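Local coordinates for protein short chain dehydrogenase (A0QTM2 homolog) (Mycobacterium thermoresistibile, PDB 3SC4) that probably works as an NAD(P)-dependent oxidoreductase of the short-chain dehydrogenase/reductase family, its substrate not being established, at residues L175-I180 with I189-L194; L244-L249 with T255-Y260; A26-A31 with A227-L232. All coordinates share one frame; numbering follows the deposited sequence. Where two conformers were deposited one is given.

Contact 1. Residues L175-I180 with I189-L194; sequences LCALGI and IASNTL
A177 and S191 mark the nearest backbone approach, 5.7 Å between their CA atoms, where helix 175-180 passes over strand 190-194 at an axis distance of 6.9 Å and a nearly antiparallel 154°. One polar bond joins the two: the hydroxyl of S191 donates from OG to the carbonyl oxygen O of A177 over 2.8 Å. It comes in at the side of the carbonyl, with a C=O...OG angle of 117°, slightly out of the carbonyl plane. With chi1 near trans (-174°), the hydroxyl of S191 projects from the strand toward the helix backbone, and a buried serine hydroxyl is thereby satisfied by a main-chain oxygen. Methyl groups pack on either side of this bond along the strand. The CB of A177 meets CG2 of T193 at 3.5 Å, while I180 lays its CG2 branch against CB of S191 at 3.8 Å. Strand 190-195 lies next to and parallel with strand 146-149, and helix 164-183 runs between them in the chain, making the beta-alpha-beta crossover of a Rossmann fold. The same helix side also reaches strand 146-149, A177 touching T149 and I180 touching I147. Elsewhere on helix 164-183, L175 and C176 pack against Y171 and M168 of the second subunit.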
loop_
_atom_site.group_PDB
_atom_site.type_symbol
_atom_site.label_atom_id
_atom_site.label_comp_id
_atom_site.label_asym_id
_atom_site.label_seq_id
_atom_site.Cartn_x
_atom_site.Cartn_y
_atom_site.Cartn_z
ATOM N N LEU B 175 -3.033 -0.735 6.132
ATOM C CA LEU B 175 -3.609 -1.950 5.524
ATOM C C LEU B 175 -2.965 -3.236 6.057
ATOM O O LEU B 175 -3.640 -4.256 6.269
ATOM C CB LEU B 175 -3.505 -1.884 4.005
ATOM C CG LEU B 175 -4.453 -0.890 3.336
ATOM C CD1 LEU B 175 -4.142 -0.797 1.853
ATOM C CD2 LEU B 175 -5.908 -1.326 3.573
ATOM N N CYS B 176 -1.659 -3.189 6.290
ATOM C CA CYS B 176 -0.996 -4.322 6.891
ATOM C C CYS B 176 -1.620 -4.619 8.262
ATOM O O CYS B 176 -1.975 -5.768 8.566
ATOM C CB CYS B 176 0.477 -4.050 7.022
ATOM S SG CYS B 176 1.406 -5.466 7.567
ATOM N N ALA B 177 -1.799 -3.578 9.058
ATOM C CA ALA B 177 -2.271 -3.717 10.403
ATOM C C ALA B 177 -3.690 -4.256 10.431
ATOM O O ALA B 177 -4.024 -5.082 11.300
ATOM C CB ALA B 177 -2.214 -2.386 11.115
ATOM N N LEU B 178 -4.530 -3.757 9.521
ATOM C CA LEU B 178 -5.914 -4.212 9.442
ATOM C C LEU B 178 -6.031 -5.624 8.885
ATOM O O LEU B 178 -6.904 -6.384 9.270
ATOM C CB LEU B 178 -6.750 -3.257 8.586
ATOM C CG LEU B 178 -6.828 -1.820 9.101
ATOM C CD1 LEU B 178 -7.699 -0.952 8.184
ATOM C CD2 LEU B 178 -7.390 -1.789 10.533
ATOM N N GLY B 179 -5.170 -5.978 7.961
ATOM C CA GLY B 179 -5.168 -7.334 7.445
ATOM C C GLY B 179 -4.774 -8.319 8.529
ATOM O O GLY B 179 -5.460 -9.316 8.749
ATOM N N ILE B 180 -3.660 -8.026 9.203
ATOM C CA ILE B 180 -3.214 -8.809 10.334
ATOM C C ILE B 180 -4.323 -8.967 11.373
ATOM O O ILE B 180 -4.456 -10.011 11.953
ATOM C CB ILE B 180 -2.032 -8.143 11.051
ATOM C CG1 ILE B 180 -0.765 -8.221 10.228
ATOM C CG2 ILE B 180 -1.767 -8.835 12.374
ATOM C CD1 ILE B 180 0.347 -7.407 10.886
ATOM N N ILE B 189 -4.459 -12.179 18.683
ATOM C CA ILE B 189 -3.534 -11.044 18.731
ATOM C C ILE B 189 -4.236 -9.807 18.189
ATOM O O ILE B 189 -4.692 -9.807 17.049
ATOM C CB ILE B 189 -2.261 -11.279 17.902
ATOM C CG1 ILE B 189 -1.501 -12.518 18.399
ATOM C CG2 ILE B 189 -1.350 -10.045 17.977
ATOM C CD1 ILE B 189 -0.626 -13.123 17.322
ATOM N N ALA B 190 -4.322 -8.762 19.009
ATOM C CA ALA B 190 -4.896 -7.495 18.589
ATOM C C ALA B 190 -3.954 -6.871 17.592
ATOM O O ALA B 190 -2.752 -7.027 17.737
ATOM C CB ALA B 190 -5.094 -6.566 19.768
ATOM N N SER B 191 -4.504 -6.200 16.575
ATOM C CA SER B 191 -3.732 -5.319 15.701
ATOM C C SER B 191 -4.548 -4.083 15.388
ATOM O O SER B 191 -5.617 -4.166 14.778
ATOM C CB SER B 191 -3.351 -6.020 14.388
ATOM O OG SER B 191 -2.492 -5.206 13.595
ATOM N N ASN B 192 -4.031 -2.935 15.790
ATOM C CA ASN B 192 -4.722 -1.659 15.617
ATOM C C ASN B 192 -3.760 -0.617 15.049
ATOM O O ASN B 192 -2.543 -0.789 15.091
ATOM C CB ASN B 192 -5.276 -1.149 16.967
ATOM C CG ASN B 192 -6.361 -2.048 17.540
ATOM O OD1 ASN B 192 -7.481 -2.090 17.025
ATOM N ND2 ASN B 192 -6.033 -2.773 18.606
ATOM N N THR B 193 -4.301 0.471 14.529
ATOM C CA THR B 193 -3.448 1.605 14.178
ATOM C C THR B 193 -3.790 2.782 15.076
ATOM O O THR B 193 -4.905 2.875 15.597
ATOM C CB THR B 193 -3.623 2.023 12.711
ATOM O OG1 THR B 193 -4.945 2.524 12.533
ATOM C CG2 THR B 193 -3.394 0.846 11.758
ATOM N N LEU B 194 -2.838 3.702 15.216
ATOM C CA LEU B 194 -3.005 4.851 16.108
ATOM C C LEU B 194 -2.301 6.042 15.527
ATOM O O LEU B 194 -1.109 5.938 15.172
ATOM C CB LEU B 194 -2.433 4.524 17.494
ATOM C CG LEU B 194 -2.589 5.544 18.619
ATOM C CD1 LEU B 194 -4.069 5.765 18.898
ATOM C CD2 LEU B 194 -1.803 5.130 19.921
#

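Contact 2. Residues L244-L249 with T255-Y260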
loop_
_atom_site.group_PDB
_atom_site.type_symbol
_atom_site.label_atom_id
_atom_site.label_comp_id
_atom_site.label_asym_id
_atom_site.label_seq_id
_atom_site.Cartn_x
_atom_site.Cartn_y
_atom_site.Cartn_z
ATOM N N LEU B 244 -7.574 7.384 16.547
ATOM C CA LEU B 244 -6.961 8.697 16.739
ATOM C C LEU B 244 -6.611 8.926 18.226
ATOM O O LEU B 244 -7.416 8.626 19.082
ATOM C CB LEU B 244 -7.944 9.774 16.287
ATOM C CG LEU B 244 -8.244 9.828 14.790
ATOM C CD1 LEU B 244 -9.328 10.872 14.473
ATOM C CD2 LEU B 244 -6.973 10.116 14.033
ATOM N N CYS B 245 -5.443 9.490 18.538
ATOM C CA CYS B 245 -5.010 9.582 19.931
ATOM C C CYS B 245 -6.039 10.286 20.841
ATOM O O CYS B 245 -6.526 9.725 21.826
ATOM C CB CYS B 245 -3.664 10.297 20.027
ATOM S SG CYS B 245 -2.300 9.372 19.267
ATOM N N GLU B 246 -6.376 11.514 20.486
ATOM C CA GLU B 246 -7.252 12.309 21.307
ATOM C C GLU B 246 -8.594 11.596 21.558
ATOM O O GLU B 246 -9.075 11.542 22.692
ATOM C CB GLU B 246 -7.466 13.674 20.670
ATOM C CG GLU B 246 -6.249 14.584 20.749
ATOM C CD GLU B 246 -5.278 14.409 19.593
ATOM O OE1 GLU B 246 -5.201 13.297 19.011
ATOM O OE2 GLU B 246 -4.563 15.394 19.295
ATOM N N ASP B 247 -9.164 11.003 20.519
ATOM C CA ASP B 247 -10.417 10.259 20.669
ATOM C C ASP B 247 -10.273 9.104 21.673
ATOM O O ASP B 247 -11.128 8.893 22.520
ATOM C CB ASP B 247 -10.913 9.740 19.312
ATOM C CG ASP B 247 -11.050 10.840 18.289
ATOM O OD1 ASP B 247 -10.152 11.700 18.214
ATOM O OD2 ASP B 247 -12.047 10.861 17.542
ATOM N N VAL B 248 -9.187 8.356 21.566
ATOM C CA VAL B 248 -8.945 7.238 22.458
ATOM C C VAL B 248 -8.879 7.740 23.894
ATOM O O VAL B 248 -9.448 7.120 24.821
ATOM C CB VAL B 248 -7.644 6.510 22.071
ATOM C CG1 VAL B 248 -7.187 5.572 23.176
ATOM C CG2 VAL B 248 -7.865 5.760 20.785
ATOM N N LEU B 249 -8.211 8.875 24.069
ATOM C CA LEU B 249 -8.029 9.437 25.394
ATOM C C LEU B 249 -9.353 9.879 26.036
ATOM O O LEU B 249 -9.600 9.540 27.179
ATOM C CB LEU B 249 -6.986 10.556 25.369
ATOM C CG LEU B 249 -5.539 10.011 25.228
ATOM C CD1 LEU B 249 -4.581 11.107 24.787
ATOM C CD2 LEU B 249 -5.026 9.323 26.524
ATOM N N THR B 255 -10.469 14.226 30.453
ATOM C CA THR B 255 -11.397 15.299 30.077
ATOM C C THR B 255 -10.684 16.528 29.549
ATOM O O THR B 255 -11.242 17.277 28.752
ATOM C CB THR B 255 -12.352 15.686 31.232
ATOM O OG1 THR B 255 -11.605 16.146 32.376
ATOM C CG2 THR B 255 -13.250 14.474 31.596
ATOM N N ASP B 256 -9.441 16.713 29.967
ATOM C CA ASP B 256 -8.696 17.928 29.676
ATOM C C ASP B 256 -7.532 17.591 28.745
ATOM O O ASP B 256 -6.481 17.199 29.203
ATOM C CB ASP B 256 -8.199 18.511 31.000
ATOM C CG ASP B 256 -7.392 19.803 30.830
ATOM O OD1 ASP B 256 -7.328 20.340 29.704
ATOM O OD2 ASP B 256 -6.817 20.286 31.838
ATOM N N LEU B 257 -7.720 17.742 27.441
ATOM C CA LEU B 257 -6.636 17.488 26.490
ATOM C C LEU B 257 -5.527 18.555 26.471
ATOM O O LEU B 257 -4.488 18.337 25.855
ATOM C CB LEU B 257 -7.194 17.319 25.072
ATOM C CG LEU B 257 -8.072 16.095 24.810
ATOM C CD1 LEU B 257 -8.934 16.269 23.537
ATOM C CD2 LEU B 257 -7.221 14.814 24.757
ATOM N N SER B 258 -5.737 19.693 27.134
ATOM C CA SER B 258 -4.748 20.785 27.136
ATOM C C SER B 258 -3.413 20.373 27.736
ATOM O O SER B 258 -2.391 20.984 27.442
ATOM C CB SER B 258 -5.265 22.011 27.909
ATOM O OG SER B 258 -6.321 22.649 27.220
ATOM N N VAL B 259 -3.407 19.356 28.583
ATOM C CA VAL B 259 -2.145 18.907 29.170
ATOM C C VAL B 259 -1.188 18.356 28.097
ATOM O O VAL B 259 0.002 18.129 28.371
ATOM C CB VAL B 259 -2.376 17.839 30.262
ATOM C CG1 VAL B 259 -3.246 18.421 31.410
ATOM C CG2 VAL B 259 -3.018 16.560 29.663
ATOM N N TYR B 260 -1.712 18.120 26.892
ATOM C CA TYR B 260 -0.897 17.680 25.749
ATOM C C TYR B 260 -0.477 18.828 24.822
ATOM O O TYR B 260 0.396 18.668 23.969
ATOM C CB TYR B 260 -1.647 16.603 24.958
ATOM C CG TYR B 260 -1.988 15.412 25.820
ATOM C CD1 TYR B 260 -0.989 14.563 26.286
ATOM C CD2 TYR B 260 -3.290 15.161 26.212
ATOM C CE1 TYR B 260 -1.274 13.489 27.103
ATOM C CE2 TYR B 260 -3.584 14.064 27.035
ATOM C CZ TYR B 260 -2.562 13.240 27.467
ATOM O OH TYR B 260 -2.846 12.154 28.260
#
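The phenol ring of Y260 and the isobutyl group of L249 meet obliquely, CD1 of L249 standing 3.8 Å from CE2 of Y260. One face of the ring is covered from within its own segment by V259, whose CG2 lies 3.6 Å above the ring plane, offset toward the rim. Helix 245-252 follows strand 242-244, an edge strand of the Rossmann-type parallel sheet, and the chain then turns back along the helix through an Asx turn at D256 into the 3-10 segment 258-260. At the far end of the ring, CD2 of L249 comes within 4.0 Å of Y260 OH, and that hydroxyl is hydrogen-bonded to D226 of helix 222-232, which fixes the tip of the side chain. Between the two runs the contact is wholly apolar, with no hydrogen bond. L257 enters at about a right angle to E246 and rests its two methyls on the aliphatic part of that chain, CD1 near CB and CD2 near CG. The bend of E246 at chi2 (88°) turns its carboxylate elsewhere, to a salt bridge with R219 and a hydrogen bond from the backbone of R197, so a buried charge has two partners while its methylenes serve as packing surface. CD2 of L257 also lies 4.3 Å from CB of L249, about one helical turn on from E246.

Contact 3. Residues A26-A31 with A227-L232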
loop_
_atom_site.group_PDB
_atom_site.type_symbol
_atom_site.label_atom_id
_atom_site.label_comp_id
_atom_site.label_asym_id
_atom_site.label_seq_id
_atom_site.Cartn_x
_atom_site.Cartn_y
_atom_site.Cartn_z
ATOM N N ALA B 26 7.856 3.964 24.448
ATOM C CA ALA B 26 8.785 3.116 25.174
ATOM C C ALA B 26 8.864 3.522 26.648
ATOM O O ALA B 26 8.720 2.684 27.530
ATOM C CB ALA B 26 10.152 3.179 24.528
ATOM N N LYS B 27 9.054 4.802 26.917
ATOM C CA LYS B 27 9.143 5.269 28.305
ATOM C C LYS B 27 7.870 4.978 29.099
ATOM O O LYS B 27 7.926 4.481 30.222
ATOM C CB LYS B 27 9.522 6.761 28.365
ATOM C CG LYS B 27 11.060 6.990 28.260
ATOM C CD LYS B 27 11.466 8.360 27.731
ATOM C CE LYS B 27 11.560 9.443 28.815
ATOM N NZ LYS B 27 11.842 10.772 28.162
ATOM N N ARG B 28 6.714 5.235 28.503
ATOM C CA ARG B 28 5.459 5.007 29.213
ATOM C C ARG B 28 5.272 3.553 29.587
ATOM O O ARG B 28 4.850 3.239 30.688
ATOM C CB ARG B 28 4.279 5.450 28.380
ATOM C CG ARG B 28 2.958 5.319 29.090
ATOM C CD ARG B 28 2.834 6.337 30.208
ATOM N NE ARG B 28 1.447 6.434 30.648
ATOM C CZ ARG B 28 0.886 5.673 31.584
ATOM N NH1 ARG B 28 1.570 4.712 32.226
ATOM N NH2 ARG B 28 -0.382 5.892 31.882
ATOM N N VAL B 29 5.589 2.670 28.659
ATOM C CA VAL B 29 5.454 1.242 28.897
ATOM C C VAL B 29 6.497 0.783 29.924
ATOM O O VAL B 29 6.193 0.007 30.811
ATOM C CB VAL B 29 5.568 0.462 27.571
ATOM C CG1 VAL B 29 5.544 -1.022 27.824
ATOM C CG2 VAL B 29 4.426 0.876 26.643
ATOM N N ALA B 30 7.721 1.273 29.786
ATOM C CA ALA B 30 8.785 0.998 30.743
ATOM C C ALA B 30 8.396 1.380 32.165
ATOM O O ALA B 30 8.783 0.703 33.091
ATOM C CB ALA B 30 10.073 1.729 30.340
ATOM N N ALA B 31 7.627 2.454 32.339
ATOM C CA ALA B 31 7.323 2.989 33.680
ATOM C C ALA B 31 6.513 2.026 34.537
ATOM O O ALA B 31 6.534 2.133 35.760
ATOM C CB ALA B 31 6.599 4.329 33.581
ATOM N N ALA B 227 -2.078 7.624 24.694
ATOM C CA ALA B 227 -3.105 6.929 23.889
ATOM C C ALA B 227 -2.676 5.463 23.662
ATOM O O ALA B 227 -3.471 4.542 23.843
ATOM C CB ALA B 227 -3.401 7.650 22.555
ATOM N N ALA B 228 -1.408 5.251 23.314
ATOM C CA ALA B 228 -0.895 3.899 23.074
ATOM C C ALA B 228 -1.139 3.015 24.289
ATOM O O ALA B 228 -1.607 1.878 24.166
ATOM C CB ALA B 228 0.611 3.953 22.749
ATOM N N TYR B 229 -0.831 3.578 25.462
ATOM C CA TYR B 229 -0.940 2.880 26.727
ATOM C C TYR B 229 -2.362 2.382 26.932
ATOM O O TYR B 229 -2.582 1.235 27.276
ATOM C CB TYR B 229 -0.506 3.806 27.865
ATOM C CG TYR B 229 -0.437 3.115 29.218
ATOM C CD1 TYR B 229 0.671 2.332 29.577
ATOM C CD2 TYR B 229 -1.493 3.239 30.137
ATOM C CE1 TYR B 229 0.735 1.695 30.810
ATOM C CE2 TYR B 229 -1.452 2.601 31.376
ATOM C CZ TYR B 229 -0.338 1.828 31.711
ATOM O OH TYR B 229 -0.314 1.226 32.945
ATOM N N VAL B 230 -3.328 3.249 26.696
ATOM C CA VAL B 230 -4.729 2.864 26.805
ATOM C C VAL B 230 -5.034 1.677 25.890
ATOM O O VAL B 230 -5.639 0.699 26.328
ATOM C CB VAL B 230 -5.656 4.043 26.464
ATOM C CG1 VAL B 230 -7.113 3.567 26.350
ATOM C CG2 VAL B 230 -5.472 5.193 27.504
ATOM N N VAL B 231 -4.576 1.748 24.643
ATOM C CA VAL B 231 -4.861 0.707 23.652
ATOM C C VAL B 231 -4.189 -0.612 24.031
ATOM O O VAL B 231 -4.805 -1.682 23.916
ATOM C CB VAL B 231 -4.463 1.143 22.209
ATOM C CG1 VAL B 231 -4.582 -0.022 21.221
ATOM C CG2 VAL B 231 -5.322 2.285 21.760
ATOM N N LEU B 232 -2.953 -0.545 24.529
ATOM C CA LEU B 232 -2.192 -1.766 24.840
ATOM C C LEU B 232 -2.707 -2.509 26.073
ATOM O O LEU B 232 -2.350 -3.672 26.299
ATOM C CB LEU B 232 -0.711 -1.444 24.994
ATOM C CG LEU B 232 -0.039 -0.924 23.718
ATOM C CD1 LEU B 232 1.372 -0.431 24.005
ATOM C CD2 LEU B 232 -0.054 -2.010 22.672
#
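R28 and Y229 form a stacked cation-pi pair. The guanidinium of R28 lies over one face of the Y229 ring, with CZ 3.6 Å from the ring centroid and only 9° off the ring normal, and the two planes are inclined by 21°. NH1 sits over the middle of the ring, 3.4 Å above its plane, while NH2 reaches toward the rim at CD2, also 3.4 Å away. The aliphatic part of the arginine joins in as well, CG lying 3.8 Å from CD1 of the tyrosine. Each side chain leaves its helix with CG anti to the backbone nitrogen; the two cross at about a right angle, and the bend at chi2 of R28 (70°) brings the guanidinium down flat on the ring.

Apolar packing is more modest. Beside the stack, CG2 of V29 touches CD1 of L232 at 4.2 Å, and both residues are buried whereas the stacked pair is partly exposed. The two helices, 20-30 and 222-232, pack beside each other along a Rossmann-type sheet; in short-chain dehydrogenases the former follows the glycine-rich turn that binds the dinucleotide, a role consistent with the glycines preceding it here. Inward from L232, the sheet is met at H146, and A228 rests on L148.

Polar ties run past the segments. The hydroxyl of Y229 is hydrogen-bonded to D32, just beyond helix 20-30, which holds the far end of the ring. NE of R28 has a long, weak ion pair with D226, so the guanidinium probably feels an acidic neighbour besides the aromatic face.

How the contacts relate
Contacts 1 and 3 sit on the two faces of the same sheet. Along strand 190-195, S191 serves contact 1, whereas N192 and L194 reach V231 and A228 of helix 222-232. Contact 2 lies farther out, its centre about 17 Å from the chain centre, yet its touching residues are buried, like those of contact 1; contact 3 is partly buried, its stacked pair being partly exposed. Chemistry differs accordingly: a hydroxyl-to-carbonyl bond amid alanine, threonine and isoleucine methyls in contact 1, packing of leucines on a tyrosine and on glutamate methylenes in contact 2, a cation-pi stack in contact 3. Helix 222-232 links contacts 2 and 3, with CB of A227 3.6 Å from CA of C245, and both share D226, just before segment 227-232.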